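Local coordinates for protein lovastatin nonaketide synthase, polyketide synthase component (Aspergillus terreus, PDB 7CPX) that builds the nonaketide dihydromonacolin L from nine malonyl-CoA units in lovastatin biosynthesis, working as a homodimeric multidomain polyketide synthase that partners with LovC, at residues A[15-19]-A[104-109]; A[19-23]-A[71-75]; A[125-129]-A[190-194]; A[248-252]-A[374-378]. The protein carries 2 engineered substitutions. All coordinates share one frame; numbering follows the deposited sequence.

Contact 1 (A[15-19]-A[104-109]); sequences GSGCR and ETVYEA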
loop_
_atom_site.group_PDB
_atom_site.type_symbol
_atom_site.label_atom_id
_atom_site.label_comp_id
_atom_site.label_asym_id
_atom_site.label_seq_id
_atom_site.Cartn_x
_atom_site.Cartn_y
_atom_site.Cartn_z
ATOM N N GLY A 15 -34.370 39.172 -8.507
ATOM C CA GLY A 15 -34.427 37.845 -9.085
ATOM C C GLY A 15 -33.526 36.903 -8.326
ATOM O O GLY A 15 -32.635 37.327 -7.582
ATOM N N SER A 16 -33.768 35.610 -8.525
ATOM C CA SER A 16 -33.009 34.599 -7.811
ATOM C C SER A 16 -32.891 33.342 -8.659
ATOM O O SER A 16 -33.745 33.052 -9.500
ATOM C CB SER A 16 -33.656 34.264 -6.463
ATOM O OG SER A 16 -34.990 33.819 -6.633
ATOM N N GLY A 17 -31.816 32.614 -8.423
ATOM C CA GLY A 17 -31.617 31.314 -9.042
ATOM C C GLY A 17 -31.175 30.320 -7.993
ATOM O O GLY A 17 -30.241 30.576 -7.234
ATOM N N CYS A 18 -31.856 29.179 -7.959
ATOM C CA CYS A 18 -31.719 28.250 -6.848
ATOM C C CYS A 18 -31.461 26.842 -7.354
ATOM O O CYS A 18 -32.126 26.375 -8.281
ATOM C CB CYS A 18 -32.979 28.264 -5.976
ATOM S SG CYS A 18 -33.211 29.792 -5.046
ATOM N N ARG A 19 -30.490 26.177 -6.736
ATOM C CA ARG A 19 -30.281 24.739 -6.844
ATOM C C ARG A 19 -30.337 24.241 -5.409
ATOM O O ARG A 19 -29.325 24.241 -4.704
ATOM C CB ARG A 19 -28.963 24.396 -7.511
ATOM C CG ARG A 19 -28.847 24.870 -8.940
ATOM C CD ARG A 19 -29.800 24.134 -9.856
ATOM N NE ARG A 19 -29.577 24.500 -11.247
ATOM C CZ ARG A 19 -28.633 23.975 -12.016
ATOM N NH1 ARG A 19 -27.814 23.039 -11.564
ATOM N NH2 ARG A 19 -28.503 24.403 -13.266
ATOM N N GLU A 104 -24.413 28.630 -12.957
ATOM C CA GLU A 104 -25.759 28.308 -13.421
ATOM C C GLU A 104 -26.811 29.101 -12.653
ATOM O O GLU A 104 -27.731 29.670 -13.251
ATOM C CB GLU A 104 -26.010 26.807 -13.293
ATOM C CG GLU A 104 -25.155 25.967 -14.226
ATOM C CD GLU A 104 -25.374 24.478 -14.045
ATOM O OE1 GLU A 104 -25.935 24.081 -13.004
ATOM O OE2 GLU A 104 -24.985 23.706 -14.945
ATOM N N THR A 105 -26.682 29.168 -11.327
ATOM C CA THR A 105 -27.667 29.867 -10.512
ATOM C C THR A 105 -27.617 31.369 -10.729
ATOM O O THR A 105 -28.656 32.030 -10.686
ATOM C CB THR A 105 -27.451 29.552 -9.034
ATOM O OG1 THR A 105 -26.082 29.795 -8.685
ATOM C CG2 THR A 105 -27.800 28.112 -8.746
ATOM N N VAL A 106 -26.430 31.931 -10.951
ATOM C CA VAL A 106 -26.334 33.358 -11.219
ATOM C C VAL A 106 -26.979 33.686 -12.555
ATOM O O VAL A 106 -27.677 34.696 -12.687
ATOM C CB VAL A 106 -24.869 33.820 -11.164
ATOM C CG1 VAL A 106 -24.739 35.219 -11.733
ATOM C CG2 VAL A 106 -24.371 33.795 -9.735
ATOM N N TYR A 107 -26.762 32.845 -13.568
ATOM C CA TYR A 107 -27.448 33.072 -14.834
ATOM C C TYR A 107 -28.954 32.942 -14.663
ATOM O O TYR A 107 -29.722 33.717 -15.244
ATOM C CB TYR A 107 -26.954 32.106 -15.906
ATOM C CG TYR A 107 -27.575 32.382 -17.256
ATOM C CD1 TYR A 107 -27.071 33.377 -18.079
ATOM C CD2 TYR A 107 -28.676 31.667 -17.696
ATOM C CE1 TYR A 107 -27.639 33.643 -19.307
ATOM C CE2 TYR A 107 -29.251 31.925 -18.923
ATOM C CZ TYR A 107 -28.730 32.915 -19.725
ATOM O OH TYR A 107 -29.299 33.176 -20.951
ATOM N N GLU A 108 -29.398 31.967 -13.867
ATOM C CA GLU A 108 -30.826 31.815 -13.615
ATOM C C GLU A 108 -31.395 33.043 -12.916
ATOM O O GLU A 108 -32.499 33.493 -13.236
ATOM C CB GLU A 108 -31.083 30.563 -12.779
ATOM C CG GLU A 108 -30.847 29.263 -13.523
ATOM C CD GLU A 108 -30.960 28.050 -12.621
ATOM O OE1 GLU A 108 -31.302 28.220 -11.433
ATOM O OE2 GLU A 108 -30.704 26.925 -13.101
ATOM N N ALA A 109 -30.657 33.588 -11.949
ATOM C CA ALA A 109 -31.121 34.770 -11.231
ATOM C C ALA A 109 -31.168 35.984 -12.145
ATOM O O ALA A 109 -32.109 36.782 -12.079
ATOM C CB ALA A 109 -30.217 35.042 -10.030
#
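R19 at the end of strand 15-19 meets E104, T105 and E108 of helix 104-109, which packs on a sheet of the thiolase-type ketosynthase fold. The short axes come within 5.6 Å and run roughly antiparallel, at 147°. Such closeness is possible because G17, with no side chain, faces the helix. At E104 the carboxylate forms a salt bridge with NH1 of R19, although the placement of OE1 is doubtful in this model. Next, the T105 methyl CG2 lies 3.4 Å from CG of R19; the bend at chi2 (-67°) turns the arginine chain across the helix, toward E104 and E108, while OG1 of T105 is engaged elsewhere, with L101 O and the hydroxyl of S250. The carbonyl O of T105 accepts the helical bond from A109 N and also a CA-H...O contact from CA of G17 at 3.5 Å. One turn on, E108 puts CB 3.8 Å from CA of G17 and runs extended beyond CG toward R19. OE2 of E108 receives NE of R19 at 3.3 Å, close to the guanidinium plane, on the syn side of the carboxylate but tilted out of the carboxylate plane, with an N-H...O angle of 155°; NH2 adds a weak second bond. W930 NE1 also bonds to this oxygen, so two firm donors and one weak one converge on one oxygen of a buried carboxylate. R19, E104 and E108 make a salt-bridge network. A109 lies against the strand backbone: CB is 3.3 Å from N of G17, and CA donates a CA-H...O contact to O of S16 at 3.6 Å.

Contact 2 (A[19-23]-A[71-75]); sequences RFPGD and YVLQD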
loop_
_atom_site.group_PDB
_atom_site.type_symbol
_atom_site.label_atom_id
_atom_site.label_comp_id
_atom_site.label_asym_id
_atom_site.label_seq_id
_atom_site.Cartn_x
_atom_site.Cartn_y
_atom_site.Cartn_z
ATOM N N ARG A 19 -30.490 26.177 -6.736
ATOM C CA ARG A 19 -30.281 24.739 -6.844
ATOM C C ARG A 19 -30.337 24.241 -5.409
ATOM O O ARG A 19 -29.325 24.241 -4.704
ATOM C CB ARG A 19 -28.963 24.396 -7.511
ATOM C CG ARG A 19 -28.847 24.870 -8.940
ATOM C CD ARG A 19 -29.800 24.134 -9.856
ATOM N NE ARG A 19 -29.577 24.500 -11.247
ATOM C CZ ARG A 19 -28.633 23.975 -12.016
ATOM N NH1 ARG A 19 -27.814 23.039 -11.564
ATOM N NH2 ARG A 19 -28.503 24.403 -13.266
ATOM N N PHE A 20 -31.531 23.859 -4.972
ATOM C CA PHE A 20 -31.773 23.454 -3.603
ATOM C C PHE A 20 -32.257 22.012 -3.558
ATOM O O PHE A 20 -32.834 21.513 -4.529
ATOM C CB PHE A 20 -32.811 24.363 -2.939
ATOM C CG PHE A 20 -32.224 25.586 -2.306
ATOM C CD1 PHE A 20 -31.719 26.608 -3.084
ATOM C CD2 PHE A 20 -32.183 25.715 -0.932
ATOM C CE1 PHE A 20 -31.180 27.736 -2.507
ATOM C CE2 PHE A 20 -31.644 26.839 -0.345
ATOM C CZ PHE A 20 -31.142 27.854 -1.133
ATOM N N PRO A 21 -32.041 21.319 -2.445
ATOM C CA PRO A 21 -32.378 19.897 -2.396
ATOM C C PRO A 21 -33.879 19.684 -2.485
ATOM O O PRO A 21 -34.680 20.527 -2.071
ATOM C CB PRO A 21 -31.818 19.449 -1.044
ATOM C CG PRO A 21 -31.870 20.672 -0.204
ATOM C CD PRO A 21 -31.647 21.838 -1.125
ATOM N N GLY A 22 -34.255 18.535 -3.036
ATOM C CA GLY A 22 -35.648 18.244 -3.291
ATOM C C GLY A 22 -36.119 18.653 -4.666
ATOM O O GLY A 22 -37.290 19.015 -4.827
ATOM N N ASP A 23 -35.238 18.614 -5.665
ATOM C CA ASP A 23 -35.549 18.997 -7.037
ATOM C C ASP A 23 -35.854 20.482 -7.170
ATOM O O ASP A 23 -36.460 20.905 -8.159
ATOM C CB ASP A 23 -36.722 18.179 -7.590
ATOM C CG ASP A 23 -36.538 16.688 -7.393
ATOM O OD1 ASP A 23 -35.378 16.226 -7.380
ATOM O OD2 ASP A 23 -37.556 15.977 -7.249
ATOM N N TYR A 71 -29.386 16.924 3.103
ATOM C CA TYR A 71 -30.349 17.448 2.139
ATOM C C TYR A 71 -29.594 17.694 0.836
ATOM O O TYR A 71 -29.187 18.810 0.503
ATOM C CB TYR A 71 -31.011 18.708 2.677
ATOM C CG TYR A 71 -31.840 18.486 3.925
ATOM C CD1 TYR A 71 -31.240 18.183 5.136
ATOM C CD2 TYR A 71 -33.223 18.590 3.892
ATOM C CE1 TYR A 71 -31.991 17.985 6.277
ATOM C CE2 TYR A 71 -33.981 18.393 5.027
ATOM C CZ TYR A 71 -33.363 18.093 6.218
ATOM O OH TYR A 71 -34.118 17.895 7.351
ATOM N N VAL A 72 -29.397 16.616 0.096
ATOM C CA VAL A 72 -28.536 16.597 -1.079
ATOM C C VAL A 72 -29.343 16.966 -2.314
ATOM O O VAL A 72 -30.536 16.666 -2.422
ATOM C CB VAL A 72 -27.874 15.212 -1.237
ATOM C CG1 VAL A 72 -26.933 15.198 -2.426
ATOM C CG2 VAL A 72 -27.131 14.827 0.031
ATOM N N LEU A 73 -28.680 17.630 -3.258
ATOM C CA LEU A 73 -29.302 17.930 -4.539
ATOM C C LEU A 73 -29.513 16.650 -5.336
ATOM O O LEU A 73 -28.670 15.749 -5.333
ATOM C CB LEU A 73 -28.437 18.903 -5.338
ATOM C CG LEU A 73 -28.160 20.257 -4.686
ATOM C CD1 LEU A 73 -27.246 21.095 -5.558
ATOM C CD2 LEU A 73 -29.451 20.994 -4.416
ATOM N N GLN A 74 -30.648 16.576 -6.029
ATOM C CA GLN A 74 -30.982 15.431 -6.861
ATOM C C GLN A 74 -30.500 15.597 -8.296
ATOM O O GLN A 74 -31.061 14.976 -9.206
ATOM C CB GLN A 74 -32.493 15.187 -6.836
ATOM C CG GLN A 74 -33.023 14.692 -5.497
ATOM C CD GLN A 74 -32.939 15.740 -4.405
ATOM O OE1 GLN A 74 -32.802 16.932 -4.681
ATOM N NE2 GLN A 74 -33.016 15.299 -3.155
ATOM N N ASP A 75 -29.477 16.418 -8.515
ATOM C CA ASP A 75 -28.935 16.677 -9.838
ATOM C C ASP A 75 -27.476 16.246 -9.889
ATOM O O ASP A 75 -26.766 16.277 -8.880
ATOM C CB ASP A 75 -29.051 18.163 -10.201
ATOM C CG ASP A 75 -28.609 18.454 -11.621
ATOM O OD1 ASP A 75 -28.276 17.498 -12.353
ATOM O OD2 ASP A 75 -28.592 19.642 -12.007
#
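Two consecutive backbone N-H groups, those of G22 and D23, converge on a single side-chain oxygen, OE1 of Q74, and neither uses a lone-pair direction. N of G22 makes a hydrogen bond of 2.7 Å to OE1 of Q74. N of D23 makes a second, 3.1 Å long, to the same OE1. Both donors lie above the carbonyl plane, on the same face of the amide. The backbone angles of G22 (92°/31°), a left-handed helical conformation suited to glycine, bring the two successive N-H groups to the same side. Q74 answers by folding its chain at chi2 (68°), bringing the amide back against residues 22-23. OD1 of D23 lies against CB and CG of Q74, with the carboxylate nearly perpendicular to the amide.

P21 supplies the apolar half of the contact. CG of its ring is 3.6 Å from CB of Y71, and its CB edge rests against the carbonyl O atoms of Y71 and V72. L73 reaches back toward the start of the other segment, with CD1 4.2 Å from CB of R19. The remaining pair is electrostatic: NH1 of R19 and OD2 of D75 are 3.5 Å apart, but the oxygen lies well out of the guanidinium plane, so no N-H points at it. E104 and E108 hold the R19 guanidinium more closely, and R932 forms the firmer salt bridge with D75.

Both segments are loops, and Y71 lies near the predicted active-site H367. The chemistry is consistent with their direct contact depending on the two hydrogen bonds to OE1 of Q74, proline packing and a charge attraction with little directional preference.

Contact 3 (A[125-129]-A[190-194]); sequences TAVYV and LAVQQ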
loop_
_atom_site.group_PDB
_atom_site.type_symbol
_atom_site.label_atom_id
_atom_site.label_comp_id
_atom_site.label_asym_id
_atom_site.label_seq_id
_atom_site.Cartn_x
_atom_site.Cartn_y
_atom_site.Cartn_z
ATOM N N THR A 125 -21.252 45.448 -12.215
ATOM C CA THR A 125 -21.948 44.554 -11.303
ATOM C C THR A 125 -20.955 43.867 -10.376
ATOM O O THR A 125 -19.894 43.410 -10.810
ATOM C CB THR A 125 -22.746 43.515 -12.085
ATOM O OG1 THR A 125 -23.836 44.152 -12.760
ATOM C CG2 THR A 125 -23.284 42.451 -11.150
ATOM N N ALA A 126 -21.308 43.792 -9.100
ATOM C CA ALA A 126 -20.471 43.159 -8.096
ATOM C C ALA A 126 -20.913 41.720 -7.875
ATOM O O ALA A 126 -22.003 41.310 -8.275
ATOM C CB ALA A 126 -20.539 43.930 -6.779
ATOM N N VAL A 127 -20.047 40.950 -7.227
ATOM C CA VAL A 127 -20.344 39.570 -6.864
ATOM C C VAL A 127 -19.797 39.312 -5.471
ATOM O O VAL A 127 -18.668 39.704 -5.157
ATOM C CB VAL A 127 -19.754 38.569 -7.872
ATOM C CG1 VAL A 127 -20.028 37.153 -7.418
ATOM C CG2 VAL A 127 -20.347 38.807 -9.239
ATOM N N TYR A 128 -20.597 38.657 -4.636
ATOM C CA TYR A 128 -20.205 38.321 -3.269
ATOM C C TYR A 128 -20.732 36.916 -3.003
ATOM O O TYR A 128 -21.938 36.721 -2.837
ATOM C CB TYR A 128 -20.755 39.331 -2.270
ATOM C CG TYR A 128 -20.222 40.731 -2.458
ATOM C CD1 TYR A 128 -20.767 41.583 -3.403
ATOM C CD2 TYR A 128 -19.175 41.202 -1.683
ATOM C CE1 TYR A 128 -20.280 42.859 -3.576
ATOM C CE2 TYR A 128 -18.682 42.476 -1.849
ATOM C CZ TYR A 128 -19.237 43.302 -2.795
ATOM O OH TYR A 128 -18.741 44.575 -2.957
ATOM N N VAL A 129 -19.826 35.943 -2.978
ATOM C CA VAL A 129 -20.178 34.534 -2.878
ATOM C C VAL A 129 -19.765 34.024 -1.507
ATOM O O VAL A 129 -18.616 34.207 -1.086
ATOM C CB VAL A 129 -19.513 33.711 -3.995
ATOM C CG1 VAL A 129 -19.945 32.260 -3.921
ATOM C CG2 VAL A 129 -19.869 34.291 -5.345
ATOM N N LEU A 190 -22.437 42.732 2.366
ATOM C CA LEU A 190 -21.419 43.394 1.564
ATOM C C LEU A 190 -22.015 43.880 0.254
ATOM O O LEU A 190 -21.872 45.053 -0.111
ATOM C CB LEU A 190 -20.252 42.443 1.316
ATOM C CG LEU A 190 -19.580 41.929 2.589
ATOM C CD1 LEU A 190 -18.449 40.999 2.241
ATOM C CD2 LEU A 190 -19.079 43.080 3.440
ATOM N N ALA A 191 -22.741 43.001 -0.440
ATOM C CA ALA A 191 -23.413 43.416 -1.662
ATOM C C ALA A 191 -24.284 44.629 -1.386
ATOM O O ALA A 191 -24.220 45.636 -2.101
ATOM C CB ALA A 191 -24.248 42.266 -2.223
ATOM N N VAL A 192 -25.064 44.570 -0.305
ATOM C CA VAL A 192 -25.908 45.703 0.056
ATOM C C VAL A 192 -25.055 46.954 0.180
ATOM O O VAL A 192 -25.344 47.991 -0.430
ATOM C CB VAL A 192 -26.673 45.408 1.359
ATOM C CG1 VAL A 192 -27.214 46.691 1.967
ATOM C CG2 VAL A 192 -27.793 44.421 1.097
ATOM N N GLN A 193 -23.955 46.855 0.926
ATOM C CA GLN A 193 -23.062 47.997 1.052
ATOM C C GLN A 193 -22.563 48.428 -0.317
ATOM O O GLN A 193 -22.611 49.614 -0.666
ATOM C CB GLN A 193 -21.894 47.648 1.974
ATOM C CG GLN A 193 -22.310 47.272 3.389
ATOM C CD GLN A 193 -23.003 48.405 4.120
ATOM O OE1 GLN A 193 -24.085 48.228 4.677
ATOM N NE2 GLN A 193 -22.377 49.576 4.128
ATOM N N GLN A 194 -22.126 47.464 -1.130
ATOM C CA GLN A 194 -21.632 47.801 -2.458
ATOM C C GLN A 194 -22.714 48.462 -3.294
ATOM O O GLN A 194 -22.410 49.271 -4.178
ATOM C CB GLN A 194 -21.111 46.547 -3.157
ATOM C CG GLN A 194 -20.543 46.792 -4.544
ATOM C CD GLN A 194 -19.388 47.770 -4.541
ATOM O OE1 GLN A 194 -18.764 48.010 -3.507
ATOM N NE2 GLN A 194 -19.096 48.343 -5.701
#
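Y128 and Q194 meet because of their torsions: chi1 of -63° places the tyrosine ring beside its own backbone N and aims it at the helix, while chi1 of -179° carries CG of Q194 to the far side from its N, and the chain then bends so that it passes the phenol end. The ring lies against helix 190-194 by one face. Over its centre sits the peptide bond between L190 and A191, with C of L190 4.1 Å and N of A191 3.8 Å above the ring plane. This is packing of a flat aromatic face on helix backbone, where the small A191 side chain lets the ring approach. On the same face, CB of L190 is 3.4 Å from CD2 of Y128 and CB of A191 is 3.7 Å from CD1, across the width of the ring. The hydroxyl end comes up to the CB and CG methylenes of Q194. Two residues earlier on the same strand face, CB of A126 touches CG of Q194 at 3.6 Å. The polar tip of Q194 is held elsewhere, by a hydrogen bond from NE2 to OG of S200.

Strand and helix axes are 8.6 Å apart and nearly antiparallel, at 165°. That follows from the topology: helix 183-196 connects strand 174-177 to strand 203-209 in a beta-alpha-beta crossover, and strand 126-131, parallel to both, lies between them in the sheet. The helix thus spans the middle strand, its outer side near the dimer partner, where M175 and H189 of the second subunit pack on L190 and Q194.

Contact 4 (A[248-252]-A[374-378]); sequences VCSVV and LAGLM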
loop_
_atom_site.group_PDB
_atom_site.type_symbol
_atom_site.label_atom_id
_atom_site.label_comp_id
_atom_site.label_asym_id
_atom_site.label_seq_id
_atom_site.Cartn_x
_atom_site.Cartn_y
_atom_site.Cartn_z
ATOM N N VAL A 248 -27.077 25.817 -3.738
ATOM C CA VAL A 248 -26.392 26.901 -4.427
ATOM C C VAL A 248 -27.442 27.949 -4.751
ATOM O O VAL A 248 -28.347 27.702 -5.557
ATOM C CB VAL A 248 -25.678 26.426 -5.697
ATOM C CG1 VAL A 248 -24.945 27.583 -6.347
ATOM C CG2 VAL A 248 -24.718 25.299 -5.364
ATOM N N CYS A 249 -27.322 29.117 -4.135
ATOM C CA CYS A 249 -28.284 30.194 -4.303
ATOM C C CYS A 249 -27.593 31.398 -4.914
ATOM O O CYS A 249 -26.409 31.636 -4.670
ATOM C CB CYS A 249 -28.917 30.583 -2.966
ATOM S SG CYS A 249 -30.218 31.830 -3.096
ATOM N N SER A 250 -28.335 32.145 -5.724
ATOM C CA SER A 250 -27.870 33.411 -6.260
ATOM C C SER A 250 -29.024 34.392 -6.206
ATOM O O SER A 250 -30.149 34.050 -6.574
ATOM C CB SER A 250 -27.363 33.262 -7.698
ATOM O OG SER A 250 -26.314 32.315 -7.769
ATOM N N VAL A 251 -28.749 35.606 -5.742
ATOM C CA VAL A 251 -29.768 36.626 -5.560
ATOM C C VAL A 251 -29.258 37.917 -6.180
ATOM O O VAL A 251 -28.203 38.424 -5.786
ATOM C CB VAL A 251 -30.102 36.824 -4.073
ATOM C CG1 VAL A 251 -30.680 38.194 -3.826
ATOM C CG2 VAL A 251 -31.067 35.752 -3.607
ATOM N N VAL A 252 -30.000 38.446 -7.146
ATOM C CA VAL A 252 -29.646 39.715 -7.768
ATOM C C VAL A 252 -30.166 40.836 -6.879
ATOM O O VAL A 252 -31.371 40.930 -6.622
ATOM C CB VAL A 252 -30.221 39.817 -9.186
ATOM C CG1 VAL A 252 -29.703 41.065 -9.880
ATOM C CG2 VAL A 252 -29.871 38.576 -9.987
ATOM N N LEU A 374 -28.270 32.798 2.697
ATOM C CA LEU A 374 -29.088 33.087 1.526
ATOM C C LEU A 374 -30.317 32.194 1.489
ATOM O O LEU A 374 -31.422 32.661 1.187
ATOM C CB LEU A 374 -28.269 32.915 0.249
ATOM C CG LEU A 374 -27.678 34.190 -0.349
ATOM C CD1 LEU A 374 -26.839 33.849 -1.556
ATOM C CD2 LEU A 374 -28.775 35.160 -0.733
ATOM N N ALA A 375 -30.152 30.910 1.809
ATOM C CA ALA A 375 -31.307 30.023 1.844
ATOM C C ALA A 375 -32.387 30.611 2.736
ATOM O O ALA A 375 -33.529 30.811 2.305
ATOM C CB ALA A 375 -30.894 28.636 2.332
ATOM N N GLY A 376 -32.020 30.961 3.969
ATOM C CA GLY A 376 -32.975 31.608 4.848
ATOM C C GLY A 376 -33.543 32.866 4.229
ATOM O O GLY A 376 -34.756 33.096 4.262
ATOM N N LEU A 377 -32.679 33.678 3.618
ATOM C CA LEU A 377 -33.153 34.873 2.935
ATOM C C LEU A 377 -34.245 34.517 1.938
ATOM O O LEU A 377 -35.310 35.145 1.914
ATOM C CB LEU A 377 -31.988 35.576 2.241
ATOM C CG LEU A 377 -32.339 36.892 1.553
ATOM C CD1 LEU A 377 -31.423 37.997 2.034
ATOM C CD2 LEU A 377 -32.249 36.745 0.049
ATOM N N MET A 378 -34.015 33.477 1.133
ATOM C CA MET A 378 -35.037 33.060 0.184
ATOM C C MET A 378 -36.330 32.724 0.910
ATOM O O MET A 378 -37.411 33.180 0.518
ATOM C CB MET A 378 -34.546 31.860 -0.627
ATOM C CG MET A 378 -33.303 32.129 -1.466
ATOM S SD MET A 378 -33.659 32.639 -3.160
ATOM C CE MET A 378 -34.368 34.262 -2.906
#
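L374, reaching from helix 374-378 to strand 248-252, can be followed atom by atom. Its CB sits 4.0 Å from SG of C249. Beyond CG the two methyls part along the strand: CD1 approaches the carbonyl O of C249 at 3.8 Å, and CD2 goes on to CG2 of V251, 3.7 Å away. The L374 and V251 side chains run alongside each other, pointing opposite ways, so they overlap along their flanks.

M378, one helical turn later, approaches the same two strand residues from another part of the helix. Its CG lies 3.5 Å from SG of C249, and the chain, bent at chi2 and again at chi3 (69°), curls so that CE ends 3.7 Å from CG2 of V251. CG2 of V251 also meets CD2 of L377 at 4.0 Å; three helix side chains thus converge on one branch of a valine. The SG of C249 is directed at the helix by chi1 of -176°, between L374 and M378.

The helix axis crosses the strand at 61°, and the buried interface is wholly apolar in its side-chain contacts. C249 and V251 face helix 369-386, whereas S250 and V252 point to helix 97-113, so strand 247-255 lies between two helical layers. N of L374 is hydrogen-bonded to S184, from the neighbouring helix 183-196. This stacking of sheet and helices is characteristic of the layered thiolase fold of ketosynthases, in which such central helices are buried.

How the contacts relate
The four contacts trace one ketosynthase domain. Contacts 1 and 4 lie on adjoining strands, 11-19 and 247-255, with centres 9 Å apart; probable hydrogen bonds, N of G17 to O of S250 at 2.9 Å and OG1 of T105 to OG of S250 at 2.7 Å, join them. Contact 2 continues from contact 1 through the shared R19, and its F20 packs on C249 and A375 of contact 4. Contact 3 touches neither contact 1 nor contact 4 (nearest atoms about 6 Å away) but shares their sheet. Closest to the predicted catalytic residues is Y71, its side chain about 7 Å from that of H367; the side chain of L374 is about 11 Å from those of C181 and H320.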